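Local atomic coordinates of uncharacterized protein YobA (Bacillus subtilis subsp. subtilis str. 168, PDB entry 4QY7), a protein that is of unknown function but belongs to the DUF3221 family, adopts an OB-fold and is probably made with a signal sequence. Residues A[7-12]-A[75-80]; A[12-17]-A[28-33]; A[55-60]-A[86-91]. All coordinates share one frame; numbering follows the deposited sequence. Where two conformers were deposited one is given.

Contact 1: A[7-12]-A[75-80]; sequences QSLVGY and HTRKES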
loop_
_atom_site.group_PDB
_atom_site.type_symbol
_atom_site.label_atom_id
_atom_site.label_comp_id
_atom_site.label_asym_id
_atom_site.label_seq_id
_atom_site.Cartn_x
_atom_site.Cartn_y
_atom_site.Cartn_z
ATOM N N GLN A 7 -12.016 -3.800 5.892
ATOM C CA GLN A 7 -10.783 -3.657 6.635
ATOM C C GLN A 7 -10.030 -2.453 6.143
ATOM O O GLN A 7 -10.248 -1.994 5.018
ATOM C CB GLN A 7 -9.894 -4.881 6.448
ATOM C CG GLN A 7 -10.545 -6.179 6.810
ATOM C CD GLN A 7 -9.496 -7.247 6.866
ATOM O OE1 GLN A 7 -8.507 -7.122 7.600
ATOM N NE2 GLN A 7 -9.654 -8.276 6.068
ATOM N N SER A 8 -9.102 -1.972 6.950
ATOM C CA SER A 8 -8.261 -0.860 6.523
ATOM C C SER A 8 -6.865 -0.975 7.094
ATOM O O SER A 8 -6.656 -1.634 8.126
ATOM C CB SER A 8 -8.854 0.475 6.973
ATOM O OG SER A 8 -8.877 0.616 8.393
ATOM N N LEU A 9 -5.916 -0.310 6.436
ATOM C CA LEU A 9 -4.560 -0.212 6.967
ATOM C C LEU A 9 -3.898 1.034 6.459
ATOM O O LEU A 9 -4.300 1.564 5.419
ATOM C CB LEU A 9 -3.722 -1.469 6.663
ATOM C CG LEU A 9 -3.451 -1.799 5.207
ATOM C CD1 LEU A 9 -2.170 -1.091 4.728
ATOM C CD2 LEU A 9 -3.229 -3.326 5.014
ATOM N N VAL A 10 -2.858 1.483 7.169
ATOM C CA VAL A 10 -2.146 2.704 6.836
ATOM C C VAL A 10 -0.735 2.384 6.431
ATOM O O VAL A 10 -0.097 1.511 7.016
ATOM C CB VAL A 10 -2.150 3.638 8.082
ATOM C CG1 VAL A 10 -1.177 4.816 7.885
ATOM C CG2 VAL A 10 -3.566 4.139 8.378
ATOM N N GLY A 11 -0.247 3.108 5.431
ATOM C CA GLY A 11 1.137 2.900 4.998
ATOM C C GLY A 11 1.609 4.016 4.116
ATOM O O GLY A 11 0.828 4.889 3.751
ATOM N N TYR A 12 2.891 3.999 3.818
ATOM C CA TYR A 12 3.518 5.018 2.977
ATOM C C TYR A 12 3.770 4.474 1.602
ATOM O O TYR A 12 4.359 3.397 1.495
ATOM C CB TYR A 12 4.860 5.488 3.573
ATOM C CG TYR A 12 4.722 6.150 4.919
ATOM C CD1 TYR A 12 4.611 5.388 6.082
ATOM C CD2 TYR A 12 4.571 7.523 5.025
ATOM C CE1 TYR A 12 4.423 5.987 7.325
ATOM C CE2 TYR A 12 4.417 8.139 6.273
ATOM C CZ TYR A 12 4.330 7.359 7.413
ATOM O OH TYR A 12 4.167 7.924 8.667
ATOM N N HIS A 75 -11.599 -5.647 1.302
ATOM C CA HIS A 75 -12.380 -6.710 1.940
ATOM C C HIS A 75 -11.467 -7.733 2.628
ATOM O O HIS A 75 -11.673 -8.051 3.809
ATOM C CB HIS A 75 -13.283 -7.401 0.922
ATOM C CG HIS A 75 -14.311 -6.473 0.372
ATOM N ND1 HIS A 75 -15.342 -5.975 1.171
ATOM C CD2 HIS A 75 -14.400 -5.915 -0.854
ATOM C CE1 HIS A 75 -16.031 -5.158 0.393
ATOM N NE2 HIS A 75 -15.508 -5.098 -0.839
ATOM N N THR A 76 -10.483 -8.265 1.896
ATOM C CA THR A 76 -9.589 -9.292 2.437
ATOM C C THR A 76 -8.205 -9.235 1.876
ATOM O O THR A 76 -7.995 -8.687 0.794
ATOM C CB THR A 76 -10.179 -10.686 2.125
ATOM O OG1 THR A 76 -9.436 -11.677 2.841
ATOM C CG2 THR A 76 -10.143 -11.027 0.642
ATOM N N ARG A 77 -7.253 -9.832 2.609
ATOM C CA ARG A 77 -5.877 -9.960 2.163
ATOM C C ARG A 77 -5.762 -11.230 1.384
ATOM O O ARG A 77 -6.323 -12.261 1.779
ATOM C CB ARG A 77 -4.845 -10.027 3.313
ATOM C CG ARG A 77 -4.584 -8.738 4.084
ATOM C CD ARG A 77 -3.849 -9.063 5.392
ATOM N NE ARG A 77 -3.676 -7.862 6.232
ATOM C CZ ARG A 77 -4.642 -7.292 6.949
ATOM N NH1 ARG A 77 -5.878 -7.787 6.934
ATOM N NH2 ARG A 77 -4.391 -6.197 7.662
ATOM N N LYS A 78 -4.974 -11.199 0.334
ATOM C CA LYS A 78 -4.651 -12.418 -0.405
ATOM C C LYS A 78 -3.629 -13.190 0.400
ATOM O O LYS A 78 -2.915 -12.594 1.218
ATOM C CB LYS A 78 -4.089 -12.082 -1.790
ATOM C CG LYS A 78 -5.126 -11.429 -2.697
ATOM C CD LYS A 78 -4.517 -10.417 -3.646
ATOM C CE LYS A 78 -5.560 -9.679 -4.456
ATOM N NZ LYS A 78 -6.430 -10.600 -5.228
ATOM N N GLU A 79 -3.502 -14.479 0.117
ATOM C CA GLU A 79 -2.593 -15.382 0.807
ATOM C C GLU A 79 -1.261 -15.235 0.122
ATOM O O GLU A 79 -0.947 -15.999 -0.772
ATOM C CB GLU A 79 -3.137 -16.829 0.768
ATOM C CG GLU A 79 -2.306 -17.800 1.573
ATOM C CD GLU A 79 -2.908 -19.191 1.654
ATOM O OE1 GLU A 79 -3.968 -19.429 1.028
ATOM O OE2 GLU A 79 -2.313 -20.051 2.338
ATOM N N SER A 80 -0.532 -14.176 0.471
ATOM C CA SER A 80 0.738 -13.887 -0.147
ATOM C C SER A 80 1.684 -13.291 0.890
ATOM O O SER A 80 1.237 -12.818 1.943
ATOM C CB SER A 80 0.529 -12.903 -1.304
ATOM O OG SER A 80 0.099 -11.624 -0.854
#
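R77 NH1 gives its hydrogen to Q7 OE1 at 2.8 Å, the shorter of two hydrogen bonds by which one glutamine side chain joins the first strand of the OB-fold to the loop that leaves strand 69-74. The bond is bent, 143° at the hydrogen. Seen from the arginine, the acceptor lies at the edge of the guanidinium and in its plane; seen from the glutamine, the donor is tilted well away from the carbonyl plane. The two flat groups are accordingly turned 43° against each other, and the side chains of Q7 and R77 cross at about a right angle.

The other end of the same amide is used as well. Q7 NE2 donates to the backbone oxygen H75 O at 3.0 Å, a straighter bond whose acceptor lies close to the plane of the amide. Q7 reaches both partners with its CG anti to its own carbonyl carbon (chi1 -56°) and with the chain extended beyond CG. R77 also runs extended from CG to NE, which carries the guanidinium back from the loop toward the strand. There R77 NH2 comes within 4.1 Å of L9 CD2, a peripheral van der Waals approach of the charged group to a methyl.

Beneath this side-chain link the strands are already paired, since Q7 and L9 form backbone hydrogen bonds with F74 and V72. The glutamine thus extends the association of 7-16 with 69-74 past the last residue of the latter, into a loop without regular structure.

With the amide oxygen accepting and the amide nitrogen donating, the rotation of the amide about its last torsion is fixed by both partners. The link at this surface is polar and directional, and it pairs the arginine with a neutral acceptor, so no salt bridge is involved.

Contact 2: A[12-17]-A[28-33]; sequences YVVLKD and KAPGKE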
loop_
_atom_site.group_PDB
_atom_site.type_symbol
_atom_site.label_atom_id
_atom_site.label_comp_id
_atom_site.label_asym_id
_atom_site.label_seq_id
_atom_site.Cartn_x
_atom_site.Cartn_y
_atom_site.Cartn_z
ATOM N N TYR A 12 2.891 3.999 3.818
ATOM C CA TYR A 12 3.518 5.018 2.977
ATOM C C TYR A 12 3.770 4.474 1.602
ATOM O O TYR A 12 4.359 3.397 1.495
ATOM C CB TYR A 12 4.860 5.488 3.573
ATOM C CG TYR A 12 4.722 6.150 4.919
ATOM C CD1 TYR A 12 4.611 5.388 6.082
ATOM C CD2 TYR A 12 4.571 7.523 5.025
ATOM C CE1 TYR A 12 4.423 5.987 7.325
ATOM C CE2 TYR A 12 4.417 8.139 6.273
ATOM C CZ TYR A 12 4.330 7.359 7.413
ATOM O OH TYR A 12 4.167 7.924 8.667
ATOM N N VAL A 13 3.438 5.233 0.556
ATOM C CA VAL A 13 3.637 4.779 -0.830
ATOM C C VAL A 13 5.102 4.877 -1.189
ATOM O O VAL A 13 5.603 5.980 -1.222
ATOM C CB VAL A 13 2.795 5.603 -1.833
ATOM C CG1 VAL A 13 3.005 5.131 -3.284
ATOM C CG2 VAL A 13 1.309 5.560 -1.473
ATOM N N VAL A 14 5.773 3.758 -1.481
ATOM C CA VAL A 14 7.202 3.764 -1.869
ATOM C C VAL A 14 7.355 3.521 -3.367
ATOM O O VAL A 14 8.265 4.079 -3.983
ATOM C CB VAL A 14 8.104 2.791 -1.060
ATOM C CG1 VAL A 14 8.366 3.342 0.334
ATOM C CG2 VAL A 14 7.538 1.376 -0.995
ATOM N N LEU A 15 6.476 2.708 -3.965
ATOM C CA LEU A 15 6.463 2.457 -5.410
ATOM C C LEU A 15 5.031 2.502 -5.899
ATOM O O LEU A 15 4.130 2.062 -5.193
ATOM C CB LEU A 15 7.077 1.096 -5.748
ATOM C CG LEU A 15 8.553 0.903 -5.409
ATOM C CD1 LEU A 15 8.894 -0.581 -5.309
ATOM C CD2 LEU A 15 9.449 1.593 -6.451
ATOM N N LYS A 16 4.799 3.045 -7.091
ATOM C CA LYS A 16 3.441 3.120 -7.631
ATOM C C LYS A 16 3.531 3.038 -9.127
ATOM O O LYS A 16 4.324 3.769 -9.724
ATOM C CB LYS A 16 2.737 4.433 -7.212
ATOM C CG LYS A 16 1.224 4.460 -7.575
ATOM C CD LYS A 16 0.962 5.207 -8.895
ATOM C CE LYS A 16 -0.486 5.179 -9.301
ATOM N NZ LYS A 16 -0.748 6.104 -10.451
ATOM N N ASP A 17 2.780 2.122 -9.724
ATOM C CA ASP A 17 2.666 2.019 -11.175
ATOM C C ASP A 17 1.179 1.983 -11.456
ATOM O O ASP A 17 0.389 2.158 -10.528
ATOM C CB ASP A 17 3.478 0.840 -11.727
ATOM C CG ASP A 17 3.018 -0.559 -11.379
ATOM O OD1 ASP A 17 1.796 -0.756 -11.158
ATOM O OD2 ASP A 17 3.856 -1.485 -11.437
ATOM N N LYS A 28 7.627 4.669 11.686
ATOM C CA LYS A 28 8.248 5.857 11.124
ATOM C C LYS A 28 8.126 5.838 9.602
ATOM O O LYS A 28 8.142 4.767 8.996
ATOM C CB LYS A 28 9.724 5.972 11.572
ATOM C CG LYS A 28 10.692 4.971 10.937
ATOM C CD LYS A 28 11.972 4.787 11.776
ATOM C CE LYS A 28 13.235 4.744 10.947
ATOM N NZ LYS A 28 14.272 3.857 11.538
ATOM N N ALA A 29 7.986 7.020 8.994
ATOM C CA ALA A 29 7.926 7.144 7.547
ATOM C C ALA A 29 9.256 6.720 6.932
ATOM O O ALA A 29 10.295 6.954 7.553
ATOM C CB ALA A 29 7.619 8.581 7.156
ATOM N N PRO A 30 9.281 6.121 5.726
ATOM C CA PRO A 30 10.584 5.811 5.102
ATOM C C PRO A 30 11.488 7.040 4.988
ATOM O O PRO A 30 11.017 8.175 4.803
ATOM C CB PRO A 30 10.215 5.311 3.695
ATOM C CG PRO A 30 8.777 4.942 3.763
ATOM C CD PRO A 30 8.152 5.794 4.832
ATOM N N GLY A 31 12.797 6.808 5.056
ATOM C CA GLY A 31 13.750 7.890 4.903
ATOM C C GLY A 31 13.843 8.288 3.453
ATOM O O GLY A 31 13.475 7.503 2.581
ATOM N N LYS A 32 14.337 9.475 3.158
ATOM C CA LYS A 32 14.454 9.926 1.774
ATOM C C LYS A 32 15.177 8.921 0.844
ATOM O O LYS A 32 14.773 8.769 -0.317
ATOM C CB LYS A 32 15.174 11.288 1.705
ATOM C CG LYS A 32 15.177 11.912 0.313
ATOM C CD LYS A 32 15.566 13.388 0.357
ATOM C CE LYS A 32 16.078 13.891 -0.978
ATOM N NZ LYS A 32 16.617 15.273 -0.878
ATOM N N GLU A 33 16.229 8.263 1.321
ATOM C CA GLU A 33 16.994 7.329 0.454
ATOM C C GLU A 33 16.306 6.000 0.258
ATOM O O GLU A 33 16.658 5.288 -0.689
ATOM C CB GLU A 33 18.402 7.097 0.972
ATOM C CG GLU A 33 19.223 8.359 0.843
ATOM C CD GLU A 33 20.647 8.250 1.336
ATOM O OE1 GLU A 33 21.063 7.156 1.777
ATOM O OE2 GLU A 33 21.360 9.274 1.267
#
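Y12, on the OB-fold strand 7-16, packs against A29 and P30 of the loop that follows strand 20-24, just ahead of a classic beta bulge in which V14 and L15 both face I22. K28 opens the loop segment and contributes little, its carbonyl oxygen O standing 4.3 Å from Y12 CE1.

A29 comes next and lies over one face of that ring: its CA sits 3.7 Å from the ring centroid and only 15° off the normal, a CH-pi contact. Its methyl covers the hydroxyl half of the same face, with CB 3.4 Å from Y12 CE2. The ring is put beneath the loop by a first torsion of -63°, which sets CG anti to the carbonyl carbon of Y12.

P30 follows at the root of the ring. Replacing Y12 with an alanine would probably take away the ring face under A29 and the ring carbons that P30 CD packs on, freeing this part of the loop to shift. The hydroxyl has a weak hydrogen bond to K69, on the neighbouring strand. Beyond the tyrosine, the proline ring reaches the buried valine of the bulge, P30 CG lying 3.8 Å from V14 CG1 in one of the two conformers of V14, while P30 CD stays 3.4 Å from Y12 CG.

Contact 3: A[55-60]-A[86-91]; sequences LSEIDN and TIQKYE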
loop_
_atom_site.group_PDB
_atom_site.type_symbol
_atom_site.label_atom_id
_atom_site.label_comp_id
_atom_site.label_asym_id
_atom_site.label_seq_id
_atom_site.Cartn_x
_atom_site.Cartn_y
_atom_site.Cartn_z
ATOM N N LEU A 55 -4.579 -1.668 -7.616
ATOM C CA LEU A 55 -5.367 -0.461 -7.912
ATOM C C LEU A 55 -6.400 -0.615 -9.055
ATOM O O LEU A 55 -7.021 0.399 -9.420
ATOM C CB LEU A 55 -4.362 0.648 -8.301
ATOM C CG LEU A 55 -3.281 0.977 -7.254
ATOM C CD1 LEU A 55 -2.256 1.944 -7.822
ATOM C CD2 LEU A 55 -3.904 1.495 -5.961
ATOM N N SER A 56 -6.638 -1.842 -9.565
ATOM C CA SER A 56 -7.577 -2.075 -10.679
ATOM C C SER A 56 -8.970 -1.505 -10.452
ATOM O O SER A 56 -9.636 -1.142 -11.423
ATOM C CB SER A 56 -7.732 -3.569 -10.940
ATOM O OG SER A 56 -6.484 -4.163 -11.243
ATOM N N GLU A 57 -9.446 -1.492 -9.198
ATOM C CA GLU A 57 -10.797 -1.037 -8.898
ATOM C C GLU A 57 -10.915 0.456 -8.651
ATOM O O GLU A 57 -12.041 0.918 -8.621
ATOM C CB GLU A 57 -11.370 -1.797 -7.685
ATOM C CG GLU A 57 -11.551 -3.281 -7.933
ATOM C CD GLU A 57 -12.618 -3.570 -8.966
ATOM O OE1 GLU A 57 -13.806 -3.291 -8.687
ATOM O OE2 GLU A 57 -12.259 -4.016 -10.081
ATOM N N ILE A 58 -9.810 1.214 -8.544
ATOM C CA ILE A 58 -9.873 2.648 -8.305
ATOM C C ILE A 58 -9.998 3.343 -9.645
ATOM O O ILE A 58 -9.197 3.079 -10.539
ATOM C CB ILE A 58 -8.640 3.162 -7.525
ATOM C CG1 ILE A 58 -8.386 2.366 -6.207
ATOM C CG2 ILE A 58 -8.804 4.651 -7.257
ATOM C CD1 ILE A 58 -9.468 2.440 -5.159
ATOM N N ASP A 59 -10.964 4.253 -9.770
ATOM C CA ASP A 59 -11.247 4.972 -11.026
ATOM C C ASP A 59 -10.066 5.836 -11.510
ATOM O O ASP A 59 -9.723 5.778 -12.689
ATOM C CB ASP A 59 -12.514 5.844 -10.895
ATOM C CG ASP A 59 -12.510 6.858 -9.768
ATOM O OD1 ASP A 59 -11.528 6.881 -8.989
ATOM O OD2 ASP A 59 -13.506 7.596 -9.636
ATOM N N ASN A 60 -9.429 6.589 -10.607
ATOM C CA ASN A 60 -8.293 7.444 -10.953
ATOM C C ASN A 60 -7.285 7.441 -9.811
ATOM O O ASN A 60 -7.666 7.668 -8.665
ATOM C CB ASN A 60 -8.775 8.864 -11.237
ATOM C CG ASN A 60 -7.685 9.765 -11.788
ATOM O OD1 ASN A 60 -6.796 10.220 -11.055
ATOM N ND2 ASN A 60 -7.702 10.026 -13.094
ATOM N N THR A 86 -6.708 -6.164 -3.086
ATOM C CA THR A 86 -7.336 -5.258 -4.065
ATOM C C THR A 86 -8.068 -4.206 -3.264
ATOM O O THR A 86 -8.916 -4.591 -2.467
ATOM C CB THR A 86 -8.324 -6.009 -4.931
ATOM O OG1 THR A 86 -7.638 -7.088 -5.556
ATOM C CG2 THR A 86 -8.970 -5.098 -5.975
ATOM N N ILE A 87 -7.763 -2.920 -3.416
ATOM C CA ILE A 87 -8.394 -1.932 -2.540
ATOM C C ILE A 87 -9.585 -1.299 -3.205
ATOM O O ILE A 87 -9.644 -1.238 -4.436
ATOM C CB ILE A 87 -7.393 -0.868 -2.037
ATOM C CG1 ILE A 87 -6.756 -0.051 -3.205
ATOM C CG2 ILE A 87 -6.287 -1.569 -1.204
ATOM C CD1 ILE A 87 -6.107 1.294 -2.770
ATOM N N GLN A 88 -10.561 -0.882 -2.398
ATOM C CA GLN A 88 -11.791 -0.250 -2.892
ATOM C C GLN A 88 -11.734 1.260 -2.743
ATOM O O GLN A 88 -12.485 1.975 -3.403
ATOM C CB GLN A 88 -13.015 -0.775 -2.122
ATOM C CG GLN A 88 -13.177 -2.297 -2.133
ATOM C CD GLN A 88 -13.319 -2.875 -3.520
ATOM O OE1 GLN A 88 -13.940 -2.279 -4.406
ATOM N NE2 GLN A 88 -12.771 -4.062 -3.738
ATOM N N LYS A 89 -10.857 1.762 -1.855
ATOM C CA LYS A 89 -10.775 3.178 -1.628
ATOM C C LYS A 89 -9.493 3.515 -0.944
ATOM O O LYS A 89 -8.879 2.667 -0.287
ATOM C CB LYS A 89 -11.962 3.571 -0.719
ATOM C CG LYS A 89 -11.994 5.027 -0.231
ATOM C CD LYS A 89 -13.338 5.378 0.404
ATOM C CE LYS A 89 -13.515 4.827 1.798
ATOM N NZ LYS A 89 -14.937 4.884 2.230
ATOM N N TYR A 90 -9.046 4.750 -1.101
ATOM C CA TYR A 90 -7.925 5.205 -0.291
ATOM C C TYR A 90 -8.142 6.647 0.079
ATOM O O TYR A 90 -8.910 7.372 -0.570
ATOM C CB TYR A 90 -6.542 5.018 -0.929
ATOM C CG TYR A 90 -6.354 5.808 -2.205
ATOM C CD1 TYR A 90 -5.857 7.104 -2.178
ATOM C CD2 TYR A 90 -6.551 5.215 -3.446
ATOM C CE1 TYR A 90 -5.711 7.843 -3.352
ATOM C CE2 TYR A 90 -6.349 5.921 -4.625
ATOM C CZ TYR A 90 -5.938 7.236 -4.576
ATOM O OH TYR A 90 -5.763 7.891 -5.765
ATOM N N GLU A 91 -7.472 7.036 1.160
ATOM C CA GLU A 91 -7.518 8.405 1.658
ATOM C C GLU A 91 -6.113 8.895 1.896
ATOM O O GLU A 91 -5.309 8.167 2.464
ATOM C CB GLU A 91 -8.344 8.488 2.943
ATOM C CG GLU A 91 -8.486 9.912 3.450
ATOM C CD GLU A 91 -9.536 10.100 4.520
ATOM O OE1 GLU A 91 -9.613 9.243 5.428
ATOM O OE2 GLU A 91 -10.268 11.115 4.462
HETATM O O HOH W 1 -8.220 -1.625 -6.681
#
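I58 drives its CD1 against the backbone of the facing segment, 3.5 Å from Q88 C, and this is the closely packed part of the contact. The same methyl lies near the amide nitrogen of K89, while CG2, the other branch, touches Y90 CE2 at 3.8 Å. Y90 turns its ring this way with CG between its backbone N and carbonyl carbon (chi1 63°), and its hydroxyl is hydrogen-bonded to D63. Deeper in, the side chains of L55 and I87 run alongside each other in the same direction, with CD2 of L55 3.9 Å from CD1 of I87; V72 of the sheet also packs against I87.

The other side is looser. The exposed E57, with CG anti to its carbonyl carbon (chi1 -65°), brings CG 3.7 Å from T86 CG2, with its CB near the carbonyl of I87. A water does the polar work here: it accepts from E57 N at 2.8 Å and donates to I87 O at 2.7 Å. E57 N lies inside the type I turn from L55 to I58, which I58 N closes by bonding to L55 O.

No direct hydrogen bond joins the two segments, so apolar packing and one bridging water hold the turn and the residues after it against the chain that runs from the end of strand 84-86 into strand 89-92 of the OB-fold.

How the contacts relate
From the N terminus, strand 7-16 serves two contacts in turn. Its beginning is joined to the loop after strand 69-74 in contact 1, which closes a long loop of 62 residues. Its later half takes part in contact 2, a short closure of ten residues nested inside that loop; the two share Y12 yet lie about 17 Å apart between centres, on opposite sides of the chain's centre. Contact 3 opens after contact 2 has closed and crosses contact 1, because 75-80 falls between 55-60 and 86-91. K78 CE packs 3.5 Å from T86 OG1 where these two meet. Together they tie three connecting loops to one mixed sheet.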